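Thiosulfate sulfurtransferase TUM1 (PDB 3UTN) transfers persulfide sulfur from NFS1 to UBA4 for the 2-thiolation of wobble uridines in tRNA, and has thiosulfate and 3-mercaptopyruvate sulfurtransferase activity. Local coordinates at residues D208-S211 with L212-E216; P236-Y239 with G240-L243; L261-A264 with L265-H269; G308-T311 with E312-L315. All coordinates share one frame; numbering follows the deposited sequence.

Interaction 1. Residues D208-S211 with L212-E216; sequences DARS and LGRFE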
loop_
_atom_site.group_PDB
_atom_site.type_symbol
_atom_site.label_atom_id
_atom_site.label_comp_id
_atom_site.label_asym_id
_atom_site.label_seq_id
_atom_site.Cartn_x
_atom_site.Cartn_y
_atom_site.Cartn_z
ATOM N N ASP A 208 11.721 -5.146 -3.162
ATOM C CA ASP A 208 10.620 -5.927 -3.596
ATOM C C ASP A 208 9.969 -6.475 -2.349
ATOM O O ASP A 208 10.618 -7.134 -1.542
ATOM C CB ASP A 208 11.110 -7.029 -4.512
ATOM C CG ASP A 208 10.003 -7.637 -5.290
ATOM O OD1 ASP A 208 9.021 -8.057 -4.656
ATOM O OD2 ASP A 208 10.104 -7.686 -6.528
ATOM N N ALA A 209 8.688 -6.168 -2.187
ATOM C CA ALA A 209 7.956 -6.524 -0.976
ATOM C C ALA A 209 7.496 -7.967 -0.971
ATOM O O ALA A 209 6.936 -8.432 0.019
ATOM C CB ALA A 209 6.774 -5.600 -0.786
ATOM N N ARG A 210 7.719 -8.672 -2.075
ATOM C CA ARG A 210 7.328 -10.070 -2.152
ATOM C C ARG A 210 8.174 -10.877 -1.201
ATOM O O ARG A 210 9.200 -10.405 -0.721
ATOM C CB ARG A 210 7.498 -10.613 -3.557
ATOM C CG ARG A 210 6.534 -10.022 -4.560
ATOM C CD ARG A 210 6.921 -10.476 -5.950
ATOM N NE ARG A 210 8.257 -10.013 -6.295
ATOM C CZ ARG A 210 9.124 -10.715 -7.010
ATOM N NH1 ARG A 210 8.805 -11.926 -7.451
ATOM N NH2 ARG A 210 10.316 -10.204 -7.274
ATOM N N SER A 211 7.733 -12.094 -0.924
ATOM C CA SER A 211 8.510 -13.001 -0.111
ATOM C C SER A 211 9.891 -13.132 -0.726
ATOM O O SER A 211 10.067 -12.975 -1.942
ATOM C CB SER A 211 7.838 -14.365 -0.060
ATOM O OG SER A 211 7.850 -14.944 -1.347
ATOM N N LEU A 212 10.868 -13.403 0.128
ATOM C CA LEU A 212 12.223 -13.661 -0.304
ATOM C C LEU A 212 12.224 -14.786 -1.337
ATOM O O LEU A 212 12.926 -14.705 -2.338
ATOM C CB LEU A 212 13.095 -14.019 0.902
ATOM C CG LEU A 212 14.550 -14.406 0.640
ATOM C CD1 LEU A 212 15.301 -13.264 -0.019
ATOM C CD2 LEU A 212 15.241 -14.831 1.928
ATOM N N GLY A 213 11.407 -15.811 -1.094
ATOM C CA GLY A 213 11.308 -16.962 -1.983
ATOM C C GLY A 213 10.905 -16.554 -3.383
ATOM O O GLY A 213 11.509 -16.982 -4.364
ATOM N N ARG A 214 9.882 -15.714 -3.472
ATOM C CA ARG A 214 9.444 -15.183 -4.753
ATOM C C ARG A 214 10.518 -14.310 -5.371
ATOM O O ARG A 214 10.804 -14.412 -6.556
ATOM C CB ARG A 214 8.161 -14.392 -4.588
ATOM C CG ARG A 214 6.946 -15.274 -4.368
ATOM C CD ARG A 214 5.764 -14.435 -3.949
ATOM N NE ARG A 214 5.327 -13.542 -5.016
ATOM C CZ ARG A 214 4.427 -12.579 -4.860
ATOM N NH1 ARG A 214 3.868 -12.368 -3.676
ATOM N NH2 ARG A 214 4.084 -11.827 -5.893
ATOM N N PHE A 215 11.118 -13.456 -4.554
ATOM C CA PHE A 215 12.204 -12.621 -5.010
ATOM C C PHE A 215 13.321 -13.480 -5.579
ATOM O O PHE A 215 13.839 -13.201 -6.655
ATOM C CB PHE A 215 12.741 -11.788 -3.858
ATOM C CG PHE A 215 13.851 -10.877 -4.250
ATOM C CD1 PHE A 215 13.582 -9.581 -4.649
ATOM C CD2 PHE A 215 15.170 -11.314 -4.217
ATOM C CE1 PHE A 215 14.610 -8.732 -5.014
ATOM C CE2 PHE A 215 16.202 -10.470 -4.583
ATOM C CZ PHE A 215 15.919 -9.180 -4.981
ATOM N N GLU A 216 13.681 -14.529 -4.847
ATOM C CA GLU A 216 14.787 -15.386 -5.235
ATOM C C GLU A 216 14.430 -16.303 -6.396
ATOM O O GLU A 216 15.306 -16.900 -7.012
ATOM C CB GLU A 216 15.281 -16.190 -4.035
ATOM C CG GLU A 216 16.061 -15.342 -3.045
ATOM C CD GLU A 216 16.563 -16.125 -1.853
ATOM O OE1 GLU A 216 16.083 -17.254 -1.624
ATOM O OE2 GLU A 216 17.437 -15.599 -1.137
HETATM O O HOH W 1 4.987 -12.833 -1.175
#

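Interaction 2. Residues P236-Y239 with G240-L243; sequences PLPY and GSLL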
loop_
_atom_site.group_PDB
_atom_site.type_symbol
_atom_site.label_atom_id
_atom_site.label_comp_id
_atom_site.label_asym_id
_atom_site.label_seq_id
_atom_site.Cartn_x
_atom_site.Cartn_y
_atom_site.Cartn_z
ATOM N N PRO A 236 15.252 -7.976 -1.804
ATOM C CA PRO A 236 14.053 -8.455 -1.161
ATOM C C PRO A 236 13.810 -7.678 0.114
ATOM O O PRO A 236 14.685 -7.581 0.976
ATOM C CB PRO A 236 14.387 -9.907 -0.847
ATOM C CG PRO A 236 15.861 -9.903 -0.628
ATOM C CD PRO A 236 16.416 -8.845 -1.532
ATOM N N LEU A 237 12.632 -7.092 0.214
ATOM C CA LEU A 237 12.202 -6.532 1.470
ATOM C C LEU A 237 10.773 -7.002 1.662
ATOM O O LEU A 237 9.838 -6.233 1.478
ATOM C CB LEU A 237 12.325 -5.012 1.460
ATOM C CG LEU A 237 12.344 -4.316 2.822
ATOM C CD1 LEU A 237 13.403 -4.912 3.745
ATOM C CD2 LEU A 237 12.597 -2.834 2.621
ATOM N N PRO A 238 10.601 -8.294 1.998
ATOM C CA PRO A 238 9.263 -8.829 2.165
ATOM C C PRO A 238 8.518 -7.955 3.146
ATOM O O PRO A 238 9.022 -7.667 4.230
ATOM C CB PRO A 238 9.519 -10.224 2.725
ATOM C CG PRO A 238 10.827 -10.595 2.117
ATOM C CD PRO A 238 11.621 -9.331 2.229
ATOM N N TYR A 239 7.348 -7.485 2.734
ATOM C CA TYR A 239 6.631 -6.466 3.486
ATOM C C TYR A 239 6.427 -6.850 4.946
ATOM O O TYR A 239 6.481 -5.994 5.821
ATOM C CB TYR A 239 5.298 -6.151 2.816
ATOM C CG TYR A 239 4.258 -7.220 2.976
ATOM C CD1 TYR A 239 3.416 -7.233 4.085
ATOM C CD2 TYR A 239 4.106 -8.220 2.020
ATOM C CE1 TYR A 239 2.449 -8.206 4.237
ATOM C CE2 TYR A 239 3.143 -9.201 2.167
ATOM C CZ TYR A 239 2.320 -9.184 3.276
ATOM O OH TYR A 239 1.361 -10.148 3.433
ATOM N N GLY A 240 6.203 -8.141 5.188
ATOM C CA GLY A 240 5.985 -8.668 6.528
ATOM C C GLY A 240 7.146 -8.373 7.453
ATOM O O GLY A 240 6.964 -8.236 8.661
ATOM N N SER A 241 8.337 -8.248 6.877
ATOM C CA SER A 241 9.532 -7.930 7.649
ATOM C C SER A 241 9.451 -6.530 8.240
ATOM O O SER A 241 10.167 -6.207 9.173
ATOM C CB SER A 241 10.780 -8.049 6.779
ATOM O OG SER A 241 10.869 -6.967 5.862
ATOM N N LEU A 242 8.581 -5.699 7.684
ATOM C CA LEU A 242 8.496 -4.315 8.111
ATOM C C LEU A 242 7.267 -4.068 8.970
ATOM O O LEU A 242 7.013 -2.952 9.402
ATOM C CB LEU A 242 8.544 -3.385 6.899
ATOM C CG LEU A 242 9.858 -3.480 6.122
ATOM C CD1 LEU A 242 9.880 -2.456 5.010
ATOM C CD2 LEU A 242 11.051 -3.262 7.036
ATOM N N LEU A 243 6.511 -5.126 9.217
ATOM C CA LEU A 243 5.339 -5.037 10.059
ATOM C C LEU A 243 5.577 -5.873 11.286
ATOM O O LEU A 243 6.287 -6.877 11.224
ATOM C CB LEU A 243 4.111 -5.553 9.318
ATOM C CG LEU A 243 3.760 -4.808 8.031
ATOM C CD1 LEU A 243 2.535 -5.438 7.396
ATOM C CD2 LEU A 243 3.522 -3.335 8.321
#

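Interaction 3. Residues L261-A264 with L265-H269; sequences LEKA and LKDFH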
loop_
_atom_site.group_PDB
_atom_site.type_symbol
_atom_site.label_atom_id
_atom_site.label_comp_id
_atom_site.label_asym_id
_atom_site.label_seq_id
_atom_site.Cartn_x
_atom_site.Cartn_y
_atom_site.Cartn_z
ATOM N N LEU A 261 13.291 -1.851 10.262
ATOM C CA LEU A 261 13.875 -1.686 8.942
ATOM C C LEU A 261 15.290 -2.250 8.883
ATOM O O LEU A 261 15.580 -3.087 8.035
ATOM C CB LEU A 261 13.861 -0.224 8.490
ATOM C CG LEU A 261 14.470 0.036 7.109
ATOM C CD1 LEU A 261 13.848 -0.859 6.043
ATOM C CD2 LEU A 261 14.339 1.501 6.727
ATOM N N GLU A 262 16.160 -1.806 9.787
ATOM C CA GLU A 262 17.539 -2.294 9.785
ATOM C C GLU A 262 17.593 -3.811 9.963
ATOM O O GLU A 262 18.433 -4.468 9.359
ATOM C CB GLU A 262 18.419 -1.566 10.815
ATOM C CG GLU A 262 18.141 -1.931 12.263
ATOM C CD GLU A 262 19.214 -1.459 13.233
ATOM O OE1 GLU A 262 20.362 -1.208 12.799
ATOM O OE2 GLU A 262 18.899 -1.351 14.441
ATOM N N LYS A 263 16.685 -4.356 10.771
ATOM C CA LYS A 263 16.595 -5.799 10.974
ATOM C C LYS A 263 16.187 -6.474 9.673
ATOM O O LYS A 263 16.775 -7.475 9.277
ATOM C CB LYS A 263 15.597 -6.135 12.087
ATOM C CG LYS A 263 15.498 -7.606 12.459
ATOM C CD LYS A 263 16.760 -8.115 13.151
ATOM C CE LYS A 263 16.531 -9.468 13.809
ATOM N NZ LYS A 263 16.001 -10.487 12.861
ATOM N N ALA A 264 15.186 -5.907 9.006
ATOM C CA ALA A 264 14.748 -6.416 7.716
ATOM C C ALA A 264 15.894 -6.349 6.721
ATOM O O ALA A 264 16.164 -7.315 6.010
ATOM C CB ALA A 264 13.559 -5.629 7.216
ATOM N N LEU A 265 16.577 -5.210 6.688
ATOM C CA LEU A 265 17.723 -5.038 5.799
ATOM C C LEU A 265 18.830 -6.027 6.140
ATOM O O LEU A 265 19.463 -6.572 5.246
ATOM C CB LEU A 265 18.251 -3.606 5.849
ATOM C CG LEU A 265 17.276 -2.494 5.454
ATOM C CD1 LEU A 265 17.880 -1.141 5.783
ATOM C CD2 LEU A 265 16.871 -2.580 3.989
ATOM N N LYS A 266 19.041 -6.267 7.433
ATOM C CA LYS A 266 20.026 -7.255 7.879
ATOM C C LYS A 266 19.583 -8.666 7.493
ATOM O O LYS A 266 20.332 -9.403 6.847
ATOM C CB LYS A 266 20.267 -7.155 9.393
ATOM C CG LYS A 266 21.157 -8.259 9.959
ATOM C CD LYS A 266 21.209 -8.250 11.483
ATOM C CE LYS A 266 22.226 -7.246 12.007
ATOM N NZ LYS A 266 22.351 -7.301 13.492
ATOM N N ASP A 267 18.359 -9.023 7.885
ATOM C CA ASP A 267 17.804 -10.353 7.648
ATOM C C ASP A 267 17.835 -10.737 6.181
ATOM O O ASP A 267 18.173 -11.867 5.834
ATOM C CB ASP A 267 16.363 -10.435 8.157
ATOM C CG ASP A 267 16.270 -10.412 9.668
ATOM O OD1 ASP A 267 17.288 -10.672 10.343
ATOM O OD2 ASP A 267 15.170 -10.129 10.186
ATOM N N PHE A 268 17.480 -9.785 5.326
ATOM C CA PHE A 268 17.389 -10.049 3.902
ATOM C C PHE A 268 18.613 -9.557 3.159
ATOM O O PHE A 268 18.606 -9.461 1.932
ATOM C CB PHE A 268 16.083 -9.479 3.344
ATOM C CG PHE A 268 14.872 -10.147 3.914
ATOM C CD1 PHE A 268 14.443 -11.369 3.414
ATOM C CD2 PHE A 268 14.195 -9.588 4.989
ATOM C CE1 PHE A 268 13.343 -12.012 3.957
ATOM C CE2 PHE A 268 13.095 -10.223 5.536
ATOM C CZ PHE A 268 12.668 -11.437 5.021
ATOM N N HIS A 269 19.672 -9.281 3.920
ATOM C CA HIS A 269 20.951 -8.822 3.382
ATOM C C HIS A 269 20.714 -7.770 2.352
ATOM O O HIS A 269 21.085 -7.907 1.187
ATOM C CB HIS A 269 21.765 -9.990 2.836
ATOM C CG HIS A 269 21.984 -11.088 3.843
ATOM N ND1 HIS A 269 21.176 -12.159 3.930
ATOM C CD2 HIS A 269 22.947 -11.237 4.839
ATOM C CE1 HIS A 269 21.601 -12.962 4.923
ATOM N NE2 HIS A 269 22.687 -12.396 5.480
#

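Interaction 4. Residues G308-T311 with E312-L315; sequences GSWT and EWVL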
loop_
_atom_site.group_PDB
_atom_site.type_symbol
_atom_site.label_atom_id
_atom_site.label_comp_id
_atom_site.label_asym_id
_atom_site.label_seq_id
_atom_site.Cartn_x
_atom_site.Cartn_y
_atom_site.Cartn_z
ATOM N N GLY A 308 3.527 -1.281 -11.439
ATOM C CA GLY A 308 3.460 -2.449 -12.310
ATOM C C GLY A 308 3.997 -3.649 -11.573
ATOM O O GLY A 308 3.461 -4.758 -11.669
ATOM N N SER A 309 5.059 -3.403 -10.812
ATOM C CA SER A 309 5.665 -4.408 -9.962
ATOM C C SER A 309 6.067 -5.638 -10.758
ATOM O O SER A 309 6.155 -5.604 -11.993
ATOM C CB SER A 309 4.743 -4.756 -8.792
ATOM O OG SER A 309 4.867 -3.781 -7.777
ATOM N N TRP A 310 6.295 -6.724 -10.039
ATOM C CA TRP A 310 6.863 -7.914 -10.617
ATOM C C TRP A 310 6.056 -8.437 -11.762
ATOM O O TRP A 310 6.605 -8.821 -12.790
ATOM C CB TRP A 310 7.020 -8.983 -9.559
ATOM C CG TRP A 310 7.670 -10.201 -10.122
ATOM C CD1 TRP A 310 7.154 -11.481 -10.191
ATOM C CD2 TRP A 310 8.977 -10.277 -10.763
ATOM N NE1 TRP A 310 8.043 -12.330 -10.790
ATOM C CE2 TRP A 310 9.157 -11.671 -11.156
ATOM C CE3 TRP A 310 9.988 -9.365 -11.025
ATOM C CZ2 TRP A 310 10.304 -12.110 -11.795
ATOM C CZ3 TRP A 310 11.132 -9.817 -11.674
ATOM C CH2 TRP A 310 11.287 -11.156 -12.044
ATOM N N THR A 311 4.740 -8.434 -11.593
ATOM C CA THR A 311 3.839 -8.944 -12.613
ATOM C C THR A 311 4.030 -8.221 -13.930
ATOM O O THR A 311 4.295 -8.845 -14.958
ATOM C CB THR A 311 2.379 -8.828 -12.171
ATOM O OG1 THR A 311 2.205 -9.593 -10.975
ATOM C CG2 THR A 311 1.463 -9.355 -13.259
ATOM N N GLU A 312 3.903 -6.902 -13.895
ATOM C CA GLU A 312 4.110 -6.125 -15.090
ATOM C C GLU A 312 5.534 -6.301 -15.564
ATOM O O GLU A 312 5.780 -6.432 -16.759
ATOM C CB GLU A 312 3.839 -4.657 -14.843
ATOM C CG GLU A 312 3.965 -3.834 -16.100
ATOM C CD GLU A 312 4.232 -2.383 -15.818
ATOM O OE1 GLU A 312 5.064 -2.082 -14.933
ATOM O OE2 GLU A 312 3.616 -1.545 -16.496
ATOM N N TRP A 313 6.468 -6.306 -14.619
ATOM C CA TRP A 313 7.864 -6.467 -14.953
ATOM C C TRP A 313 8.074 -7.669 -15.819
ATOM O O TRP A 313 8.639 -7.566 -16.903
ATOM C CB TRP A 313 8.724 -6.608 -13.714
ATOM C CG TRP A 313 10.145 -6.757 -14.134
ATOM C CD1 TRP A 313 10.894 -7.918 -14.210
ATOM C CD2 TRP A 313 11.019 -5.701 -14.632
ATOM N NE1 TRP A 313 12.151 -7.652 -14.674
ATOM C CE2 TRP A 313 12.290 -6.340 -14.949
ATOM C CE3 TRP A 313 10.885 -4.330 -14.816
ATOM C CZ2 TRP A 313 13.368 -5.622 -15.431
ATOM C CZ3 TRP A 313 11.975 -3.618 -15.308
ATOM C CH2 TRP A 313 13.183 -4.254 -15.612
ATOM N N VAL A 314 7.626 -8.819 -15.331
ATOM C CA VAL A 314 7.766 -10.078 -16.046
ATOM C C VAL A 314 7.053 -10.027 -17.383
ATOM O O VAL A 314 7.645 -10.335 -18.420
ATOM C CB VAL A 314 7.223 -11.246 -15.219
ATOM C CG1 VAL A 314 7.046 -12.487 -16.082
ATOM C CG2 VAL A 314 8.178 -11.526 -14.086
ATOM N N LEU A 315 5.791 -9.618 -17.349
ATOM C CA LEU A 315 4.960 -9.601 -18.546
ATOM C C LEU A 315 5.517 -8.696 -19.630
ATOM O O LEU A 315 5.439 -9.022 -20.809
ATOM C CB LEU A 315 3.527 -9.205 -18.203
ATOM C CG LEU A 315 2.722 -10.306 -17.511
ATOM C CD1 LEU A 315 1.358 -9.800 -17.075
ATOM C CD2 LEU A 315 2.590 -11.525 -18.415
#

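Interaction 1. Residues D208-S211 with L212-E216
Ser-211 and Arg-214 meet at the first turn of helix 212-216. Ser-211 OG accepts from Arg-214 N at 3.0 Å. This makes Ser-211 the N-cap. Its OG stands between the backbone N and the carbonyl carbon (chi1 66°), which points it at the amide of Arg-214. Ser-211 O takes Phe-215 N at 2.9 Å. A water joins Ser-211 N to Arg-214 NH1.

Arg-210 runs across the side chain of Arg-214 at about a right angle. Its CB lies 3.9 Å from Arg-214 NE. CG sits 3.3 Å above the guanidinium plane of Arg-214, over its centre. CD follows over the same group, and the chain then bends at chi3. NE donates to Asp-208 OD1 at 2.7 Å, and NH2 donates to Asp-208 OD2 at 2.6 Å. The grip is side-on, one nitrogen to each oxygen. OD1 also accepts from Arg-210 N, an Asx turn. Phe-215 CA covers one face of the Arg-210 guanidinium. The CB of Asp-208 meets the edge of the Phe-215 ring, with CD1 3.6 Å away.

The two arginines share one acid: Arg-210 NH1 and Arg-214 NH2 both form salt bridges with Glu-221, and Arg-210 is paired with Asp-208 as well. Arg-210 NH2 also bonds Gly-229 O. The side chain of Arg-210 comes within about 4 Å of that of the catalytic Cys-282. The arrangement is a serine-capped helix start after strand 205-208, beside the active site of the C-terminal rhodanese domain.

Interaction 2. Residues P236-Y239 with G240-L243
Ser-241 meets Pro-238 O with two donors, and this is the tight part of the turn. Ser-241 OG donates to Pro-238 O at 2.6 Å, tilted 15° from the carbonyl plane. Ser-241 N donates to the same oxygen at 2.8 Å. The backbone bond, from residue i+3 to i, is that of a 3-10 turn; the hydroxyl adds a side-chain bond to the same oxygen. Leu-242 N to Tyr-239 O, at 2.8 Å, is the next 3-10 bond. On the buried side, Leu-237 and Leu-242 cross at about a right angle. Leu-237 CD2 touches Leu-242 CD1 at 3.6 Å.

The other part is looser. Tyr-239 and Gly-240 are partly exposed, and Leu-243 CD1 reaches the edge of the ring, 3.9 Å from Tyr-239 CD1. Tyr-239 holds CG between its backbone N and carbonyl carbon (chi1 73°). This brings the ring close to the following peptide, with CD1 3.1 Å from Gly-240 N. With an alanine here the ring is gone, and Leu-243 and helix 286-297 would probably lose a shared apolar partner, with a gap opened between them.

The turn follows strand 234-236 and leads towards helix 255-267. Leu-237, Ser-241 and Leu-242 all touch Ala-264 of that helix, and Leu-242 also reaches Leu-261. Tyr-239 packs on Ser-287, Ile-290 and Ile-291, and Leu-242 on Ala-294. The segment thus lies between helices 255-267 and 286-297, with Tyr-239 tied by a backbone bond to Ala-209 after strand 205-208.

Interaction 3. Residues L261-A264 with L265-H269
Leu-265, Lys-266, Asp-267 and Phe-268 each donate a backbone N-H to the carbonyl four residues back, from Leu-261 to Ala-264, so the last turns of helix 255-267 are regular. The bond from Asp-267 N to Lys-263 O measures 2.6 Å.

Lys-263 and Asp-267 form a salt bridge on the outer face. Lys-263 bends at chi2 and chi4, which curls its amine toward Asp-267, one turn further on. NZ then sits between the two oxygens of Asp-267, 2.8 Å from OD1 and 2.8 Å from OD2. Both oxygens use their syn lone pairs. Lys-263 CG also lies against OD2 at 3.4 Å. An asparagine at Asp-267 would probably leave the Lys-263 amine without its charged mate and free to swing into solvent.

One turn apart on another side, Leu-261 and Leu-265 pack obliquely. Leu-261 CG is 3.8 Å from Leu-265 CD1. Leu-261 is buried and also meets Ala-298. Phe-268, just past the helix, turns its ring edge to Ala-264 O, with CD2 3.2 Å away, and packs on Pro-238 and Ser-241.

At His-269 phi turns positive (45°). His-269 N bonds Lys-266 O, and Leu-265 O accepts from the backbone N after His-269. This is a Schellman motif with His-269 as its C-prime residue, and it ends the helix.

Interaction 4. Residues G308-T311 with E312-L315
Ser-309 O accepts from Trp-313 N at 2.7 Å. Val-314 N reaches Trp-310 O at the same 2.7 Å, with an N-H...O angle of 172°. Leu-315 N to Thr-311 O continues the helical pattern.

At the start of the turn, Gly-308 has no side chain. The carboxylate of Glu-312 lies where a CB would point, with Glu-312 OE1 3.1 Å from Gly-308 CA. OE1 is held by Tyr-306 OH, and OE2 pairs with Lys-316 NZ.

Trp-310 carries its indole anti to the backbone N (chi1 -177°) and out from the helix, where its ring meets Val-314 and Trp-313 of the next turn. Val-314 CG2 comes over one face of the six-membered ring, a CH-pi contact whose close spacing is doubtful. The rings of Trp-310 and Trp-313 are near parallel, 22° apart, but slid past each other with centroids 5.1 Å apart, so they barely overlap; their closest approach is doubtful. Their NE1 atoms bond elsewhere, Trp-310 to Pro-227 O and Trp-313 to Trp-321 O. Thr-311 and Leu-315 lie side by side and point the same way, with Thr-311 CG2 3.8 Å from Leu-315 CD1.

Helix 309-317 follows strand 303-306. Ser-309 OG bonds Tyr-306 O at the end of that strand and also Cys-282 N. Trp-313 packs on Met-191 and Val-195 of helix 188-196.

All four interactions lie in the C-terminal rhodanese domain, which holds the catalytic Cys-282. Interactions 1 and 4 both border it: the side chain of Arg-210 is about 4 Å from that of Cys-282, and the side chain of Ser-309 is about 4 Å from that of Cys-282. They also touch each other, through a cation-pi contact of Arg-210 with Trp-310. Interaction 2 is next to interaction 1, with centres about 9 Å apart. Asp-208 O to Leu-237 N and Ala-209 O to Tyr-239 N are probable backbone bonds between them. Interaction 3 is remote from the active site. Its Phe-268 packs on Leu-212, Pro-238 and Ser-241, so it touches interactions 1 and 2. Interactions 3 and 4 do not touch, their centres being about 24 Å apart.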